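PDB 2ZO4: metallo-beta-lactamase family protein from Thermus thermophilus, which binds two zinc ions and probably acts as a hydrolase, its natural substrate not being established. Local coordinates for residues A[34-39]-A[67-72]; A[74-79]-A[141-146]; A[213-218]-A[246-251]; A[220-225]-A[239-244]. One frame throughout, in Å; residues are numbered along the deposited sequence.

Overall arrangement
Contacts 1 and 2 are buried and touch each other, their centres 8 Å apart; the neighbouring segments 67-72 and 74-79, running from the end of a strand into a short helix, give ligands to the two zinc ions, and one water serves both metals. Contact 1 combines strand pairing with a polar second shell, whereas contact 2 backs the metal site with a turn, a tyrosine and prolines. Contacts 3 and 4 lie over 20 Å from contact 1, centre to centre, and both join helix 210-222 to helix 240-261, contact 4 nested inside the loop that contact 3 closes. Leucines, a lysine and an aromatic pair fill the partly buried contact 3; contact 4 buries its alanines while its salt-bridged pair is exposed.

Contact 1: residues A[34-39]-A[67-72]; sequences ALVDTA and LLTHHH. With ZN (zinc ion), chain B.
Thr-69 OG1 is gripped by two groups: it donates to Asp-37 OD2 at 2.9 Å and accepts from His-70 ND1 at 2.7 Å, lying close to the plane of that imidazole. The carboxylate takes a second bond from the same threonine, from Thr-69 N to Asp-37 OD1 at 2.9 Å and almost straight (171°). Both oxygens use their syn lone pairs, so hydroxyl and amide together fix the rotation of the acid. Thr-69 makes this possible by holding OG1 between its own backbone N and carbonyl carbon (chi1 60°). Asp-37 OD2 also accepts from ND1 of His-75, a ligand of the second zinc ion; one buried carboxylate thus positions His-75 directly and His-70 through the threonine. His-70 NE2 then binds its zinc ion at 2.2 Å, beside His-72 ND1 and a water, with His-171 and Asp-190 completing the site. In the metallo-beta-lactamase fold these ligands follow a beta-alpha-beta crossover, here strand 32-36, helix 43-55 and strand 65-68, and belong to the HxHxDH sequence running from His-70 to His-75. The two strands run parallel: Leu-67 N donates to Leu-35 O at 2.8 Å, and Asp-37 N to Leu-67 O at 2.9 Å. Val-36 and Leu-67 share one face of the sheet, Val-36 CG2 and Leu-67 CD1 being 4.3 Å apart, and strand 155-158 of the second sheet covers Leu-67 through Leu-156 and Val-158. Val-36 CG1 meets Thr-69 CG2 at 4.1 Å, the side chains crossing near a right angle.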
loop_
_atom_site.group_PDB
_atom_site.type_symbol
_atom_site.label_atom_id
_atom_site.label_comp_id
_atom_site.label_asym_id
_atom_site.label_seq_id
_atom_site.Cartn_x
_atom_site.Cartn_y
_atom_site.Cartn_z
ATOM N N ALA A 34 -19.250 -3.710 6.591
ATOM C CA ALA A 34 -18.085 -3.859 5.725
ATOM C C ALA A 34 -16.821 -3.359 6.402
ATOM O O ALA A 34 -16.867 -2.434 7.210
ATOM C CB ALA A 34 -18.298 -3.116 4.422
ATOM N N LEU A 35 -15.698 -3.986 6.069
ATOM C CA LEU A 35 -14.387 -3.510 6.497
ATOM C C LEU A 35 -13.542 -3.050 5.316
ATOM O O LEU A 35 -13.454 -3.741 4.296
ATOM C CB LEU A 35 -13.627 -4.597 7.256
ATOM C CG LEU A 35 -13.582 -4.579 8.788
ATOM C CD1 LEU A 35 -12.813 -5.794 9.269
ATOM C CD2 LEU A 35 -12.946 -3.308 9.335
ATOM N N VAL A 36 -12.939 -1.872 5.464
ATOM C CA VAL A 36 -11.891 -1.420 4.563
ATOM C C VAL A 36 -10.564 -1.815 5.216
ATOM O O VAL A 36 -10.191 -1.267 6.260
ATOM C CB VAL A 36 -11.962 0.107 4.298
ATOM C CG1 VAL A 36 -10.812 0.560 3.412
ATOM C CG2 VAL A 36 -13.299 0.481 3.665
ATOM N N ASP A 37 -9.885 -2.787 4.598
ATOM C CA ASP A 37 -8.641 -3.394 5.108
ATOM C C ASP A 37 -8.859 -4.244 6.373
ATOM O O ASP A 37 -9.893 -4.124 7.036
ATOM C CB ASP A 37 -7.525 -2.347 5.256
ATOM C CG ASP A 37 -7.119 -1.743 3.915
ATOM O OD1 ASP A 37 -7.363 -2.394 2.874
ATOM O OD2 ASP A 37 -6.556 -0.625 3.896
ATOM N N THR A 38 -7.902 -5.122 6.683
ATOM C CA THR A 38 -8.160 -6.237 7.609
ATOM C C THR A 38 -7.054 -6.555 8.616
ATOM O O THR A 38 -7.189 -7.507 9.384
ATOM C CB THR A 38 -8.436 -7.561 6.841
ATOM O OG1 THR A 38 -7.285 -7.918 6.063
ATOM C CG2 THR A 38 -9.644 -7.439 5.942
ATOM N N ALA A 39 -5.976 -5.773 8.615
ATOM C CA ALA A 39 -4.765 -6.105 9.377
ATOM C C ALA A 39 -4.236 -7.493 8.995
ATOM O O ALA A 39 -4.286 -7.876 7.823
ATOM C CB ALA A 39 -5.003 -5.985 10.889
ATOM N N LEU A 67 -13.279 -4.670 1.635
ATOM C CA LEU A 67 -12.707 -3.825 0.593
ATOM C C LEU A 67 -11.222 -3.603 0.874
ATOM O O LEU A 67 -10.864 -2.984 1.872
ATOM C CB LEU A 67 -13.457 -2.486 0.505
ATOM C CG LEU A 67 -14.981 -2.545 0.315
ATOM C CD1 LEU A 67 -15.587 -1.157 0.369
ATOM C CD2 LEU A 67 -15.362 -3.241 -0.993
ATOM N N LEU A 68 -10.363 -4.117 -0.004
ATOM C CA LEU A 68 -8.913 -4.005 0.182
ATOM C C LEU A 68 -8.306 -2.887 -0.652
ATOM O O LEU A 68 -8.474 -2.851 -1.870
ATOM C CB LEU A 68 -8.206 -5.329 -0.147
ATOM C CG LEU A 68 -8.550 -6.565 0.690
ATOM C CD1 LEU A 68 -7.750 -7.776 0.211
ATOM C CD2 LEU A 68 -8.324 -6.325 2.180
ATOM N N THR A 69 -7.588 -1.985 0.010
ATOM C CA THR A 69 -6.861 -0.931 -0.693
ATOM C C THR A 69 -5.696 -1.517 -1.486
ATOM O O THR A 69 -5.456 -1.114 -2.624
ATOM C CB THR A 69 -6.358 0.173 0.266
ATOM O OG1 THR A 69 -5.483 -0.399 1.245
ATOM C CG2 THR A 69 -7.537 0.864 0.960
ATOM N N HIS A 70 -4.995 -2.481 -0.887
ATOM C CA HIS A 70 -3.872 -3.164 -1.534
ATOM C C HIS A 70 -3.456 -4.466 -0.828
ATOM O O HIS A 70 -4.032 -4.842 0.199
ATOM C CB HIS A 70 -2.674 -2.217 -1.717
ATOM C CG HIS A 70 -2.135 -1.642 -0.438
ATOM N ND1 HIS A 70 -2.914 -0.940 0.458
ATOM C CD2 HIS A 70 -0.880 -1.629 0.068
ATOM C CE1 HIS A 70 -2.166 -0.534 1.467
ATOM N NE2 HIS A 70 -0.928 -0.937 1.256
ATOM N N HIS A 71 -2.446 -5.127 -1.394
ATOM C CA HIS A 71 -2.030 -6.477 -1.007
ATOM C C HIS A 71 -1.026 -6.553 0.145
ATOM O O HIS A 71 -0.661 -7.659 0.563
ATOM C CB HIS A 71 -1.395 -7.183 -2.208
ATOM C CG HIS A 71 -0.013 -6.696 -2.518
ATOM N ND1 HIS A 71 0.225 -5.550 -3.245
ATOM C CD2 HIS A 71 1.205 -7.186 -2.183
ATOM C CE1 HIS A 71 1.527 -5.360 -3.355
ATOM N NE2 HIS A 71 2.144 -6.340 -2.720
ATOM N N HIS A 72 -0.540 -5.411 0.628
ATOM C CA HIS A 72 0.459 -5.430 1.697
ATOM C C HIS A 72 -0.123 -6.110 2.939
ATOM O O HIS A 72 -1.325 -5.990 3.204
ATOM C CB HIS A 72 0.996 -4.024 2.006
ATOM C CG HIS A 72 1.803 -3.423 0.891
ATOM N ND1 HIS A 72 2.137 -2.087 0.852
ATOM C CD2 HIS A 72 2.328 -3.973 -0.232
ATOM C CE1 HIS A 72 2.841 -1.842 -0.239
ATOM N NE2 HIS A 72 2.970 -2.969 -0.914
HETATM ZN ZN ZN B . 1.115 -0.505 2.054
HETATM O O HOH W 1 1.268 -0.944 4.009
#

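Contact 2: residues A[74-79]-A[141-146]. With ZN (zinc ion), chain C.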
loop_
_atom_site.group_PDB
_atom_site.type_symbol
_atom_site.label_atom_id
_atom_site.label_comp_id
_atom_site.label_asym_id
_atom_site.label_seq_id
_atom_site.Cartn_x
_atom_site.Cartn_y
_atom_site.Cartn_z
ATOM N N ASP A 74 -0.271 -5.791 6.160
ATOM C CA ASP A 74 -1.008 -5.004 7.157
ATOM C C ASP A 74 -2.434 -4.599 6.742
ATOM O O ASP A 74 -3.206 -4.114 7.568
ATOM C CB ASP A 74 -0.190 -3.775 7.591
ATOM C CG ASP A 74 0.284 -2.922 6.417
ATOM O OD1 ASP A 74 0.672 -3.479 5.363
ATOM O OD2 ASP A 74 0.282 -1.680 6.561
ATOM N N HIS A 75 -2.776 -4.802 5.474
ATOM C CA HIS A 75 -4.105 -4.461 4.953
ATOM C C HIS A 75 -4.847 -5.710 4.466
ATOM O O HIS A 75 -6.072 -5.794 4.540
ATOM C CB HIS A 75 -3.977 -3.446 3.808
ATOM C CG HIS A 75 -3.303 -2.166 4.207
ATOM N ND1 HIS A 75 -3.999 -1.008 4.480
ATOM C CD2 HIS A 75 -1.996 -1.866 4.383
ATOM C CE1 HIS A 75 -3.151 -0.050 4.809
ATOM N NE2 HIS A 75 -1.928 -0.545 4.758
ATOM N N TYR A 76 -4.076 -6.691 4.013
ATOM C CA TYR A 76 -4.570 -7.839 3.256
ATOM C C TYR A 76 -4.540 -9.134 4.080
ATOM O O TYR A 76 -5.187 -10.121 3.716
ATOM C CB TYR A 76 -3.694 -7.935 2.008
ATOM C CG TYR A 76 -3.745 -9.164 1.120
ATOM C CD1 TYR A 76 -4.372 -9.120 -0.122
ATOM C CD2 TYR A 76 -3.069 -10.334 1.470
ATOM C CE1 TYR A 76 -4.373 -10.231 -0.970
ATOM C CE2 TYR A 76 -3.076 -11.448 0.641
ATOM C CZ TYR A 76 -3.722 -11.389 -0.577
ATOM O OH TYR A 76 -3.707 -12.493 -1.398
ATOM N N GLY A 77 -3.810 -9.108 5.195
ATOM C CA GLY A 77 -3.492 -10.311 5.977
ATOM C C GLY A 77 -4.645 -11.161 6.491
ATOM O O GLY A 77 -4.550 -12.385 6.500
ATOM N N LEU A 78 -5.729 -10.529 6.928
ATOM C CA LEU A 78 -6.889 -11.278 7.423
ATOM C C LEU A 78 -8.025 -11.479 6.411
ATOM O O LEU A 78 -9.058 -12.063 6.751
ATOM C CB LEU A 78 -7.429 -10.677 8.727
ATOM C CG LEU A 78 -6.622 -10.909 10.013
ATOM C CD1 LEU A 78 -7.318 -10.262 11.203
ATOM C CD2 LEU A 78 -6.395 -12.396 10.275
ATOM N N SER A 79 -7.835 -11.012 5.177
ATOM C CA SER A 79 -8.893 -11.078 4.159
ATOM C C SER A 79 -9.392 -12.503 3.890
ATOM O O SER A 79 -10.592 -12.721 3.722
ATOM C CB SER A 79 -8.459 -10.396 2.858
ATOM O OG SER A 79 -7.293 -10.986 2.312
ATOM N N VAL A 141 -0.173 -14.077 6.964
ATOM C CA VAL A 141 -1.043 -13.702 5.858
ATOM C C VAL A 141 -1.953 -14.852 5.440
ATOM O O VAL A 141 -1.491 -15.966 5.188
ATOM C CB VAL A 141 -0.235 -13.172 4.648
ATOM C CG1 VAL A 141 -1.137 -12.955 3.440
ATOM C CG2 VAL A 141 0.487 -11.878 5.023
ATOM N N HIS A 142 -3.250 -14.554 5.372
ATOM C CA HIS A 142 -4.265 -15.505 4.929
ATOM C C HIS A 142 -4.885 -14.970 3.646
ATOM O O HIS A 142 -5.832 -14.181 3.698
ATOM C CB HIS A 142 -5.329 -15.691 6.014
ATOM C CG HIS A 142 -4.768 -16.100 7.338
ATOM N ND1 HIS A 142 -4.786 -17.405 7.784
ATOM C CD2 HIS A 142 -4.146 -15.381 8.304
ATOM C CE1 HIS A 142 -4.211 -17.470 8.971
ATOM N NE2 HIS A 142 -3.812 -16.256 9.308
ATOM N N PRO A 143 -4.339 -15.376 2.487
ATOM C CA PRO A 143 -4.800 -14.856 1.198
ATOM C C PRO A 143 -6.213 -15.327 0.845
ATOM O O PRO A 143 -6.558 -16.479 1.120
ATOM C CB PRO A 143 -3.785 -15.434 0.198
ATOM C CG PRO A 143 -2.636 -15.921 1.031
ATOM C CD PRO A 143 -3.244 -16.346 2.316
ATOM N N PRO A 144 -7.030 -14.438 0.248
ATOM C CA PRO A 144 -8.363 -14.825 -0.199
ATOM C C PRO A 144 -8.264 -15.759 -1.400
ATOM O O PRO A 144 -7.333 -15.639 -2.200
ATOM C CB PRO A 144 -9.006 -13.489 -0.601
ATOM C CG PRO A 144 -7.869 -12.609 -0.949
ATOM C CD PRO A 144 -6.743 -13.021 -0.041
ATOM N N GLN A 145 -9.210 -16.688 -1.505
ATOM C CA GLN A 145 -9.224 -17.657 -2.598
ATOM C C GLN A 145 -9.958 -17.119 -3.812
ATOM O O GLN A 145 -9.513 -17.304 -4.946
ATOM C CB GLN A 145 -9.855 -18.975 -2.147
ATOM C CG GLN A 145 -8.851 -19.973 -1.593
ATOM C CD GLN A 145 -8.175 -19.482 -0.337
ATOM O OE1 GLN A 145 -8.842 -19.143 0.641
ATOM N NE2 GLN A 145 -6.839 -19.432 -0.354
ATOM N N ASN A 146 -11.083 -16.452 -3.563
ATOM C CA ASN A 146 -11.935 -15.943 -4.631
ATOM C C ASN A 146 -12.221 -14.439 -4.496
ATOM O O ASN A 146 -13.389 -14.044 -4.433
ATOM C CB ASN A 146 -13.264 -16.722 -4.678
ATOM C CG ASN A 146 -13.083 -18.225 -4.539
ATOM O OD1 ASN A 146 -12.306 -18.846 -5.269
ATOM N ND2 ASN A 146 -13.818 -18.823 -3.600
HETATM ZN ZN ZN C . -0.009 0.104 5.106
HETATM O O HOH W 1 1.268 -0.944 4.009
#
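Gly-77 O and His-142 N form the hydrogen bond between the two segments, 2.8 Å long and bent to 156°, the N-H lying in the carbonyl plane on a lone pair. The same oxygen lies at the edge of the His-142 imidazole, near its plane. A second polar group sits within the turn: Tyr-76 O accepts from Ser-79 OG at 2.7 Å and from Ser-79 N at 3.2 Å, closing a type I beta turn from Tyr-76 to Ser-79 and pinning the serine hydroxyl, which stands over the centre of the tyrosine ring. Apolar contacts gather round that ring. Val-141 CG1 touches Tyr-76 CE2 at the ring edge, 3.7 Å away, while Pro-144 CD comes obliquely to Tyr-76 CZ at 3.5 Å, and Pro-143 CB lies by the hydroxyl. Tyr-76 carries its CG opposite the backbone N (chi1 168°), which extends the ring onto the 141-146 loop; its OH bonds to His-100, and Trp-103 stacks on it. Pro-144 CD also packs against Ser-79 OG. Metal bonds lie at the other end of residues 74-79: Asp-74 OD2 binds the second zinc ion at 2.3 Å and His-75 NE2 binds it at 2.1 Å, with Asp-190, His-233 and a water completing the site. That water also binds the other zinc ion and donates a weak bond to Asp-74 OD1. The loop before strand 148-150 therefore backs the short helix that carries the Asp-His half of the HxHxDH motif characteristic of the metallo-beta-lactamase superfamily.

Contact 3: residues A[213-218]-A[246-251]; sequences DFLRSL and ELKAHH
This is a nearly antiparallel helix pair, partly buried, in which residues 213-218 of helix 210-222 meet residues 246-251 of the long helix 240-261. The axes of the two segments approach to 9.9 Å with a crossing angle of -154°, and Leu-215 and Lys-248 are nearest in the backbone. Leu-218 makes the leucine-leucine contact, its CD1 reaching Leu-247 CB at 3.8 Å as the two side chains cross near a right angle. The same leucine also runs alongside Lys-248, the two chains sliding past each other in opposite directions, Leu-218 CB 3.7 Å from Lys-248 CD. The lysine chain bends at chi2 and again at chi4, and this turns its NZ onto Leu-215 O at 2.7 Å; the ammonium group comes from above the carbonyl plane and not along a lone pair. At the other end Phe-214 CE2 approaches His-251 NE2 at 3.5 Å, the rings meeting obliquely with planes 70° apart, and Leu-215 CD2 packs on His-251 CB. Phe-214 also comes close to the zinc ligand His-171. His-251 is held at both nitrogens, NE2 by Ser-197 and ND1 by His-295 of helix 286-301, which fixes its ring beside the phenylalanine. Lys-248 NZ, bound also in a salt bridge to Asp-219, probably has its charge well compensated: one ammonium group ties its own helix to a carbonyl and a carboxylate of the other, where the two backbones come nearest.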
loop_
_atom_site.group_PDB
_atom_site.type_symbol
_atom_site.label_atom_id
_atom_site.label_comp_id
_atom_site.label_asym_id
_atom_site.label_seq_id
_atom_site.Cartn_x
_atom_site.Cartn_y
_atom_site.Cartn_z
ATOM N N ASP A 213 4.078 6.116 -11.650
ATOM C CA ASP A 213 2.699 5.819 -11.243
ATOM C C ASP A 213 2.309 6.574 -9.974
ATOM O O ASP A 213 1.219 7.131 -9.890
ATOM C CB ASP A 213 2.524 4.322 -10.960
ATOM C CG ASP A 213 2.449 3.481 -12.218
ATOM O OD1 ASP A 213 2.009 3.983 -13.277
ATOM O OD2 ASP A 213 2.818 2.292 -12.129
ATOM N N PHE A 214 3.206 6.560 -8.988
ATOM C CA PHE A 214 2.950 7.155 -7.678
ATOM C C PHE A 214 2.725 8.652 -7.780
ATOM O O PHE A 214 1.812 9.187 -7.157
ATOM C CB PHE A 214 4.097 6.863 -6.704
ATOM C CG PHE A 214 3.840 7.345 -5.301
ATOM C CD1 PHE A 214 2.981 6.641 -4.454
ATOM C CD2 PHE A 214 4.462 8.495 -4.819
ATOM C CE1 PHE A 214 2.738 7.087 -3.148
ATOM C CE2 PHE A 214 4.225 8.948 -3.519
ATOM C CZ PHE A 214 3.357 8.245 -2.686
ATOM N N LEU A 215 3.560 9.320 -8.568
ATOM C CA LEU A 215 3.460 10.764 -8.749
ATOM C C LEU A 215 2.212 11.160 -9.546
ATOM O O LEU A 215 1.600 12.193 -9.277
ATOM C CB LEU A 215 4.747 11.330 -9.375
ATOM C CG LEU A 215 6.028 11.166 -8.534
ATOM C CD1 LEU A 215 7.285 11.499 -9.339
ATOM C CD2 LEU A 215 5.977 11.993 -7.250
ATOM N N ARG A 216 1.821 10.330 -10.510
ATOM C CA ARG A 216 0.578 10.571 -11.246
ATOM C C ARG A 216 -0.643 10.366 -10.343
ATOM O O ARG A 216 -1.649 11.061 -10.484
ATOM C CB ARG A 216 0.506 9.685 -12.493
ATOM C CG ARG A 216 -0.719 9.915 -13.362
ATOM C CD ARG A 216 -0.340 10.111 -14.822
ATOM N NE ARG A 216 -0.140 11.523 -15.152
ATOM C CZ ARG A 216 -1.062 12.311 -15.708
ATOM N NH1 ARG A 216 -2.269 11.839 -16.007
ATOM N NH2 ARG A 216 -0.778 13.583 -15.965
ATOM N N SER A 217 -0.542 9.416 -9.415
ATOM C CA SER A 217 -1.614 9.150 -8.449
ATOM C C SER A 217 -1.801 10.321 -7.488
ATOM O O SER A 217 -2.928 10.697 -7.181
ATOM C CB SER A 217 -1.348 7.853 -7.682
ATOM O OG SER A 217 -1.396 6.740 -8.555
ATOM N N LEU A 218 -0.688 10.896 -7.032
ATOM C CA LEU A 218 -0.704 12.104 -6.201
ATOM C C LEU A 218 -1.371 13.275 -6.922
ATOM O O LEU A 218 -2.135 14.018 -6.310
ATOM C CB LEU A 218 0.714 12.503 -5.778
ATOM C CG LEU A 218 1.576 11.558 -4.936
ATOM C CD1 LEU A 218 2.971 12.146 -4.775
ATOM C CD2 LEU A 218 0.947 11.262 -3.574
ATOM N N GLU A 246 2.886 18.262 -1.183
ATOM C CA GLU A 246 4.042 18.049 -0.304
ATOM C C GLU A 246 4.799 16.754 -0.626
ATOM O O GLU A 246 6.027 16.722 -0.580
ATOM C CB GLU A 246 3.621 18.058 1.170
ATOM C CG GLU A 246 3.347 19.451 1.739
ATOM C CD GLU A 246 2.693 19.431 3.117
ATOM O OE1 GLU A 246 2.525 18.342 3.715
ATOM O OE2 GLU A 246 2.345 20.526 3.608
ATOM N N LEU A 247 4.061 15.694 -0.949
ATOM C CA LEU A 247 4.670 14.399 -1.273
ATOM C C LEU A 247 5.329 14.407 -2.647
ATOM O O LEU A 247 6.320 13.713 -2.875
ATOM C CB LEU A 247 3.644 13.270 -1.164
ATOM C CG LEU A 247 3.260 12.873 0.262
ATOM C CD1 LEU A 247 2.055 11.942 0.264
ATOM C CD2 LEU A 247 4.437 12.237 0.981
ATOM N N LYS A 248 4.764 15.201 -3.552
ATOM C CA LYS A 248 5.371 15.488 -4.844
ATOM C C LYS A 248 6.748 16.115 -4.633
ATOM O O LYS A 248 7.750 15.632 -5.164
ATOM C CB LYS A 248 4.489 16.471 -5.606
ATOM C CG LYS A 248 4.174 16.066 -7.012
ATOM C CD LYS A 248 3.020 15.095 -7.022
ATOM C CE LYS A 248 2.328 15.088 -8.367
ATOM N NZ LYS A 248 3.093 14.381 -9.441
ATOM N N ALA A 249 6.778 17.183 -3.836
ATOM C CA ALA A 249 8.001 17.931 -3.546
ATOM C C ALA A 249 9.022 17.074 -2.803
ATOM O O ALA A 249 10.220 17.155 -3.076
ATOM C CB ALA A 249 7.675 19.197 -2.747
ATOM N N HIS A 250 8.531 16.254 -1.877
ATOM C CA HIS A 250 9.349 15.299 -1.130
ATOM C C HIS A 250 10.145 14.378 -2.052
ATOM O O HIS A 250 11.356 14.241 -1.908
ATOM C CB HIS A 250 8.467 14.469 -0.186
ATOM C CG HIS A 250 9.199 13.367 0.517
ATOM N ND1 HIS A 250 10.138 13.604 1.498
ATOM C CD2 HIS A 250 9.133 12.021 0.378
ATOM C CE1 HIS A 250 10.618 12.453 1.934
ATOM N NE2 HIS A 250 10.024 11.476 1.271
ATOM N N HIS A 251 9.458 13.746 -3.001
ATOM C CA HIS A 251 10.117 12.813 -3.909
ATOM C C HIS A 251 11.042 13.508 -4.898
ATOM O O HIS A 251 12.064 12.948 -5.285
ATOM C CB HIS A 251 9.103 11.907 -4.602
ATOM C CG HIS A 251 8.546 10.855 -3.696
ATOM N ND1 HIS A 251 9.238 9.705 -3.383
ATOM C CD2 HIS A 251 7.389 10.802 -2.997
ATOM C CE1 HIS A 251 8.520 8.979 -2.545
ATOM N NE2 HIS A 251 7.393 9.621 -2.297
#

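Contact 4: residues A[220-225]-A[239-244]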
loop_
_atom_site.group_PDB
_atom_site.type_symbol
_atom_site.label_atom_id
_atom_site.label_comp_id
_atom_site.label_asym_id
_atom_site.label_seq_id
_atom_site.Cartn_x
_atom_site.Cartn_y
_atom_site.Cartn_z
ATOM N N ARG A 220 -3.655 12.985 -9.307
ATOM C CA ARG A 220 -5.068 12.607 -9.364
ATOM C C ARG A 220 -5.779 12.959 -8.056
ATOM O O ARG A 220 -6.842 13.578 -8.075
ATOM C CB ARG A 220 -5.203 11.108 -9.674
ATOM C CG ARG A 220 -6.562 10.668 -10.217
ATOM C CD ARG A 220 -7.353 9.843 -9.201
ATOM N NE ARG A 220 -8.612 9.347 -9.762
ATOM C CZ ARG A 220 -8.779 8.157 -10.339
ATOM N NH1 ARG A 220 -7.770 7.299 -10.439
ATOM N NH2 ARG A 220 -9.972 7.817 -10.817
ATOM N N LEU A 221 -5.171 12.586 -6.930
ATOM C CA LEU A 221 -5.713 12.901 -5.604
ATOM C C LEU A 221 -5.705 14.398 -5.296
ATOM O O LEU A 221 -6.610 14.893 -4.630
ATOM C CB LEU A 221 -4.967 12.136 -4.504
ATOM C CG LEU A 221 -5.012 10.604 -4.549
ATOM C CD1 LEU A 221 -4.234 10.014 -3.371
ATOM C CD2 LEU A 221 -6.449 10.078 -4.582
ATOM N N ALA A 222 -4.690 15.109 -5.783
ATOM C CA ALA A 222 -4.583 16.556 -5.573
ATOM C C ALA A 222 -5.759 17.321 -6.189
ATOM O O ALA A 222 -6.254 18.279 -5.597
ATOM C CB ALA A 222 -3.265 17.081 -6.116
ATOM N N ASP A 223 -6.200 16.879 -7.365
ATOM C CA ASP A 223 -7.281 17.531 -8.111
ATOM C C ASP A 223 -8.664 16.976 -7.775
ATOM O O ASP A 223 -9.674 17.446 -8.310
ATOM C CB ASP A 223 -7.030 17.406 -9.622
ATOM C CG ASP A 223 -5.708 18.020 -10.052
ATOM O OD1 ASP A 223 -5.415 19.165 -9.648
ATOM O OD2 ASP A 223 -4.961 17.358 -10.809
ATOM N N LEU A 224 -8.708 15.984 -6.887
ATOM C CA LEU A 224 -9.952 15.290 -6.557
ATOM C C LEU A 224 -11.015 16.204 -5.951
ATOM O O LEU A 224 -12.200 16.072 -6.262
ATOM C CB LEU A 224 -9.679 14.105 -5.617
ATOM C CG LEU A 224 -10.782 13.067 -5.382
ATOM C CD1 LEU A 224 -11.192 12.338 -6.674
ATOM C CD2 LEU A 224 -10.328 12.069 -4.327
ATOM N N GLY A 225 -10.591 17.124 -5.089
ATOM C CA GLY A 225 -11.522 18.007 -4.388
ATOM C C GLY A 225 -12.024 17.415 -3.084
ATOM O O GLY A 225 -13.060 17.837 -2.565
ATOM N N ASP A 239 -6.099 18.797 4.605
ATOM C CA ASP A 239 -5.938 19.373 3.273
ATOM C C ASP A 239 -5.253 18.361 2.348
ATOM O O ASP A 239 -4.031 18.198 2.375
ATOM C CB ASP A 239 -5.163 20.699 3.329
ATOM C CG ASP A 239 -5.263 21.502 2.026
ATOM O OD1 ASP A 239 -5.338 20.894 0.936
ATOM O OD2 ASP A 239 -5.256 22.751 2.094
ATOM N N VAL A 240 -6.065 17.691 1.533
ATOM C CA VAL A 240 -5.599 16.600 0.680
ATOM C C VAL A 240 -4.689 17.099 -0.447
ATOM O O VAL A 240 -3.644 16.499 -0.705
ATOM C CB VAL A 240 -6.790 15.771 0.124
ATOM C CG1 VAL A 240 -6.316 14.717 -0.880
ATOM C CG2 VAL A 240 -7.546 15.108 1.262
ATOM N N ARG A 241 -5.076 18.199 -1.094
ATOM C CA ARG A 241 -4.267 18.796 -2.160
ATOM C C ARG A 241 -2.894 19.200 -1.638
ATOM O O ARG A 241 -1.879 18.964 -2.303
ATOM C CB ARG A 241 -4.965 20.007 -2.802
ATOM C CG ARG A 241 -4.132 20.678 -3.906
ATOM C CD ARG A 241 -4.753 21.970 -4.460
ATOM N NE ARG A 241 -5.952 21.727 -5.264
ATOM C CZ ARG A 241 -5.953 21.370 -6.548
ATOM N NH1 ARG A 241 -4.811 21.194 -7.209
ATOM N NH2 ARG A 241 -7.105 21.174 -7.173
ATOM N N GLN A 242 -2.874 19.790 -0.444
ATOM C CA GLN A 242 -1.637 20.270 0.171
ATOM C C GLN A 242 -0.675 19.128 0.453
ATOM O O GLN A 242 0.502 19.220 0.113
ATOM C CB GLN A 242 -1.926 21.052 1.457
ATOM C CG GLN A 242 -0.697 21.674 2.103
ATOM C CD GLN A 242 -1.018 22.391 3.403
ATOM O OE1 GLN A 242 -1.959 23.186 3.476
ATOM N NE2 GLN A 242 -0.233 22.112 4.441
ATOM N N ARG A 243 -1.173 18.055 1.064
ATOM C CA ARG A 243 -0.334 16.888 1.344
ATOM C C ARG A 243 0.168 16.203 0.065
ATOM O O ARG A 243 1.324 15.788 -0.005
ATOM C CB ARG A 243 -1.055 15.882 2.250
ATOM C CG ARG A 243 -0.166 14.745 2.771
ATOM C CD ARG A 243 1.089 15.274 3.472
ATOM N NE ARG A 243 2.035 14.207 3.789
ATOM C CZ ARG A 243 3.349 14.374 3.927
ATOM N NH1 ARG A 243 3.900 15.575 3.777
ATOM N NH2 ARG A 243 4.116 13.331 4.213
ATOM N N ALA A 244 -0.703 16.096 -0.936
ATOM C CA ALA A 244 -0.331 15.537 -2.240
ATOM C C ALA A 244 0.786 16.356 -2.898
ATOM O O ALA A 244 1.726 15.795 -3.463
ATOM C CB ALA A 244 -1.540 15.460 -3.148
#
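Arg-241 lays one face of its guanidinium over Ala-222 O, Arg-241 CZ being 3.2 Å from that oxygen, which sits above the centre of the planar group. No N-H points at the carbonyl, so the cation probably meets it electrostatically, near the C-terminal end of helix 210-222, whose dipole would probably add to the attraction. The arginine runs out extended from its backbone and then bends at chi3 (-71°), which brings its end back to Asp-223. There Arg-241 NH1 forms a salt bridge to Asp-223 OD1 at 3.2 Å, with a hydrogen bond well off straight (143°). It meets the oxygen on the anti side but tilted out of the carboxylate plane, and the carboxylate and guanidinium planes stand 53° apart, an oblique meeting and not a flat two-pronged pair. Both residues are exposed and also touch a crystal neighbour. Deeper in, Ala-222 CB faces Ala-244 CB at 3.8 Å; with only a methyl at Ala-222, its CA comes within 4.1 Å of Arg-241 CA. Val-240 CG1 rests beside Leu-221 O, also at 3.8 Å. Asp-239 caps the new helix, its OD1 accepting from Gln-242 N at 3.0 Å. Helix 210-222 thus finishes against the start of helix 240-261, with strand 228-231 lying between them in the chain, while Leu-221 and Leu-224 pack on Leu-186 of strand 185-189.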